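Local coordinates for protein MJ fibrillarin homologue (Methanocaldococcus jannaschii, PDB 1FBN) that probably transfers methyl groups from S-adenosyl-L-methionine to ribose 2'-hydroxyls of rRNA and tRNA, at sites chosen by a guide RNA in box C/D particles, at residues T27-K32 and E48-N53. Sequence-based numbering, arbitrary orientation.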
loop_
_atom_site.group_PDB
_atom_site.type_symbol
_atom_site.label_atom_id
_atom_site.label_comp_id
_atom_site.label_asym_id
_atom_site.label_seq_id
_atom_site.Cartn_x
_atom_site.Cartn_y
_atom_site.Cartn_z
ATOM N N THR A 27 -11.861 -0.217 6.282
ATOM C CA THR A 27 -11.553 -1.639 6.226
ATOM C C THR A 27 -12.179 -2.281 7.468
ATOM O O THR A 27 -12.461 -1.601 8.464
ATOM C CB THR A 27 -10.027 -1.926 6.180
ATOM O OG1 THR A 27 -9.372 -1.267 7.267
ATOM C CG2 THR A 27 -9.425 -1.456 4.864
ATOM N N LYS A 28 -12.471 -3.573 7.370
ATOM C CA LYS A 28 -13.057 -4.317 8.475
ATOM C C LYS A 28 -11.901 -4.777 9.374
ATOM O O LYS A 28 -11.092 -5.622 8.984
ATOM C CB LYS A 28 -13.838 -5.506 7.919
ATOM C CG LYS A 28 -14.698 -6.225 8.926
ATOM C CD LYS A 28 -15.496 -7.320 8.246
ATOM C CE LYS A 28 -16.502 -6.747 7.270
ATOM N NZ LYS A 28 -17.296 -7.822 6.615
ATOM N N SER A 29 -11.810 -4.181 10.561
ATOM C CA SER A 29 -10.743 -4.479 11.522
ATOM C C SER A 29 -10.575 -5.949 11.922
ATOM O O SER A 29 -11.558 -6.637 12.213
ATOM C CB SER A 29 -10.939 -3.627 12.782
ATOM O OG SER A 29 -9.927 -3.876 13.745
ATOM N N ILE A 30 -9.329 -6.426 11.917
ATOM C CA ILE A 30 -9.040 -7.803 12.327
ATOM C C ILE A 30 -8.604 -7.875 13.803
ATOM O O ILE A 30 -8.325 -8.953 14.324
ATOM C CB ILE A 30 -7.987 -8.505 11.424
ATOM C CG1 ILE A 30 -6.665 -7.740 11.435
ATOM C CG2 ILE A 30 -8.536 -8.693 10.017
ATOM C CD1 ILE A 30 -5.528 -8.487 10.771
ATOM N N VAL A 31 -8.507 -6.716 14.451
ATOM C CA VAL A 31 -8.156 -6.622 15.873
ATOM C C VAL A 31 -9.118 -5.603 16.480
ATOM O O VAL A 31 -8.803 -4.414 16.603
ATOM C CB VAL A 31 -6.700 -6.152 16.114
ATOM C CG1 VAL A 31 -6.416 -6.085 17.615
ATOM C CG2 VAL A 31 -5.721 -7.100 15.446
ATOM N N LYS A 32 -10.300 -6.082 16.844
ATOM C CA LYS A 32 -11.341 -5.231 17.403
ATOM C C LYS A 32 -11.027 -4.660 18.781
ATOM O O LYS A 32 -10.350 -5.291 19.601
ATOM C CB LYS A 32 -12.670 -5.979 17.382
ATOM C CG LYS A 32 -12.959 -6.552 15.992
ATOM C CD LYS A 32 -14.318 -7.214 15.846
ATOM C CE LYS A 32 -14.505 -8.393 16.784
ATOM N NZ LYS A 32 -14.717 -7.959 18.199
ATOM N N GLU A 48 -16.050 -3.934 13.329
ATOM C CA GLU A 48 -15.554 -2.574 13.489
ATOM C C GLU A 48 -14.917 -2.095 12.191
ATOM O O GLU A 48 -13.943 -2.676 11.720
ATOM C CB GLU A 48 -14.548 -2.490 14.638
ATOM C CG GLU A 48 -15.185 -2.577 16.021
ATOM C CD GLU A 48 -14.201 -2.379 17.170
ATOM O OE1 GLU A 48 -13.055 -1.940 16.929
ATOM O OE2 GLU A 48 -14.584 -2.655 18.329
ATOM N N TYR A 49 -15.507 -1.072 11.584
ATOM C CA TYR A 49 -14.978 -0.519 10.347
ATOM C C TYR A 49 -14.078 0.664 10.674
ATOM O O TYR A 49 -14.517 1.640 11.279
ATOM C CB TYR A 49 -16.114 -0.092 9.414
ATOM C CG TYR A 49 -16.960 -1.248 8.933
ATOM C CD1 TYR A 49 -18.078 -1.668 9.656
ATOM C CD2 TYR A 49 -16.645 -1.924 7.757
ATOM C CE1 TYR A 49 -18.860 -2.735 9.219
ATOM C CE2 TYR A 49 -17.421 -2.992 7.309
ATOM C CZ TYR A 49 -18.528 -3.392 8.046
ATOM O OH TYR A 49 -19.304 -4.439 7.603
ATOM N N ARG A 50 -12.805 0.545 10.312
ATOM C CA ARG A 50 -11.828 1.594 10.575
ATOM C C ARG A 50 -11.746 2.577 9.420
ATOM O O ARG A 50 -11.379 2.201 8.306
ATOM C CB ARG A 50 -10.440 0.995 10.818
ATOM C CG ARG A 50 -10.348 0.056 11.999
ATOM C CD ARG A 50 -8.905 -0.079 12.446
ATOM N NE ARG A 50 -8.087 -0.696 11.417
ATOM C CZ ARG A 50 -6.900 -0.254 11.012
ATOM N NH1 ARG A 50 -6.350 0.832 11.542
ATOM N NH2 ARG A 50 -6.257 -0.914 10.064
ATOM N N ILE A 51 -12.087 3.835 9.689
ATOM C CA ILE A 51 -12.034 4.877 8.669
ATOM C C ILE A 51 -10.582 5.034 8.222
ATOM O O ILE A 51 -9.700 5.337 9.024
ATOM C CB ILE A 51 -12.594 6.218 9.204
ATOM C CG1 ILE A 51 -14.080 6.065 9.557
ATOM C CG2 ILE A 51 -12.389 7.335 8.192
ATOM C CD1 ILE A 51 -14.965 5.581 8.417
ATOM N N TRP A 52 -10.359 4.776 6.938
ATOM C CA TRP A 52 -9.041 4.830 6.304
ATOM C C TRP A 52 -8.724 6.247 5.811
ATOM O O TRP A 52 -9.097 6.628 4.702
ATOM C CB TRP A 52 -9.051 3.835 5.141
ATOM C CG TRP A 52 -7.720 3.373 4.635
ATOM C CD1 TRP A 52 -6.480 3.818 5.010
ATOM C CD2 TRP A 52 -7.502 2.377 3.630
ATOM N NE1 TRP A 52 -5.506 3.159 4.292
ATOM C CE2 TRP A 52 -6.107 2.270 3.439
ATOM C CE3 TRP A 52 -8.357 1.563 2.870
ATOM C CZ2 TRP A 52 -5.543 1.380 2.516
ATOM C CZ3 TRP A 52 -7.796 0.678 1.951
ATOM C CH2 TRP A 52 -6.400 0.594 1.784
ATOM N N ASN A 53 -8.005 7.004 6.634
ATOM C CA ASN A 53 -7.649 8.393 6.338
ATOM C C ASN A 53 -6.651 8.591 5.181
ATOM O O ASN A 53 -5.485 8.210 5.286
ATOM C CB ASN A 53 -7.114 9.053 7.619
ATOM C CG ASN A 53 -7.046 10.576 7.531
ATOM O OD1 ASN A 53 -7.092 11.164 6.450
ATOM N ND2 ASN A 53 -6.935 11.219 8.686
HETATM O O HOH W 1 -10.638 -1.644 15.471
HETATM O O HOH W 2 -14.423 -6.209 12.542
#
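T27 and R50 form a hydrogen-bonded pair between antiparallel strands 25-28 and 47-51, neighbours in the N-terminal five-stranded sheet of this fibrillarin homologue, and the pairing illustrates how two adjacent strands hand their polar atoms from backbone to water where they part. The amide of R50 donates to T27 O at 2.9 Å, nearly in line with the carbonyl, whereas the return bond from T27 N to R50 O is longer, 3.2 Å, with the donor tilted 27° from the carbonyl plane. One step on, S29 N donates to E48 O at 2.9 Å, head-on to the carbonyl. The same two residues close the other half of their pairing through a water, which donates to S29 O and accepts from E48 N. A second water lies between S29 OG and E48 OE1, donating to the latter at 2.8 Å. A chi1 of -180° turns the serine OG away from its own N, and the hydroxyl accepts from V31 N, closing an ST turn. The E48 carboxylate lies against CA and CB of K32; OE1 accepts from the amide of G33 and OE2 forms a salt bridge with K43. A glutamine in place of E48 would probably leave the K43 ammonium without its charged mate.

On the face shared by T27 and R50, the guanidinium sits between carboxylates, NH1 bridged to E39 and NH2 to D94, which also bonds T27 OG1; S29 CB touches the aliphatic start of the arginine at CG. W52, stacked on H91 of helix 87-95, lies near T88, a predicted S-adenosyl-L-methionine-binding residue. On the other face, K28 runs alongside Y49, its CE 3.6 Å from the phenol OH. T27 CG2 meets the indole of W52 obliquely, 3.8 Å from CE3.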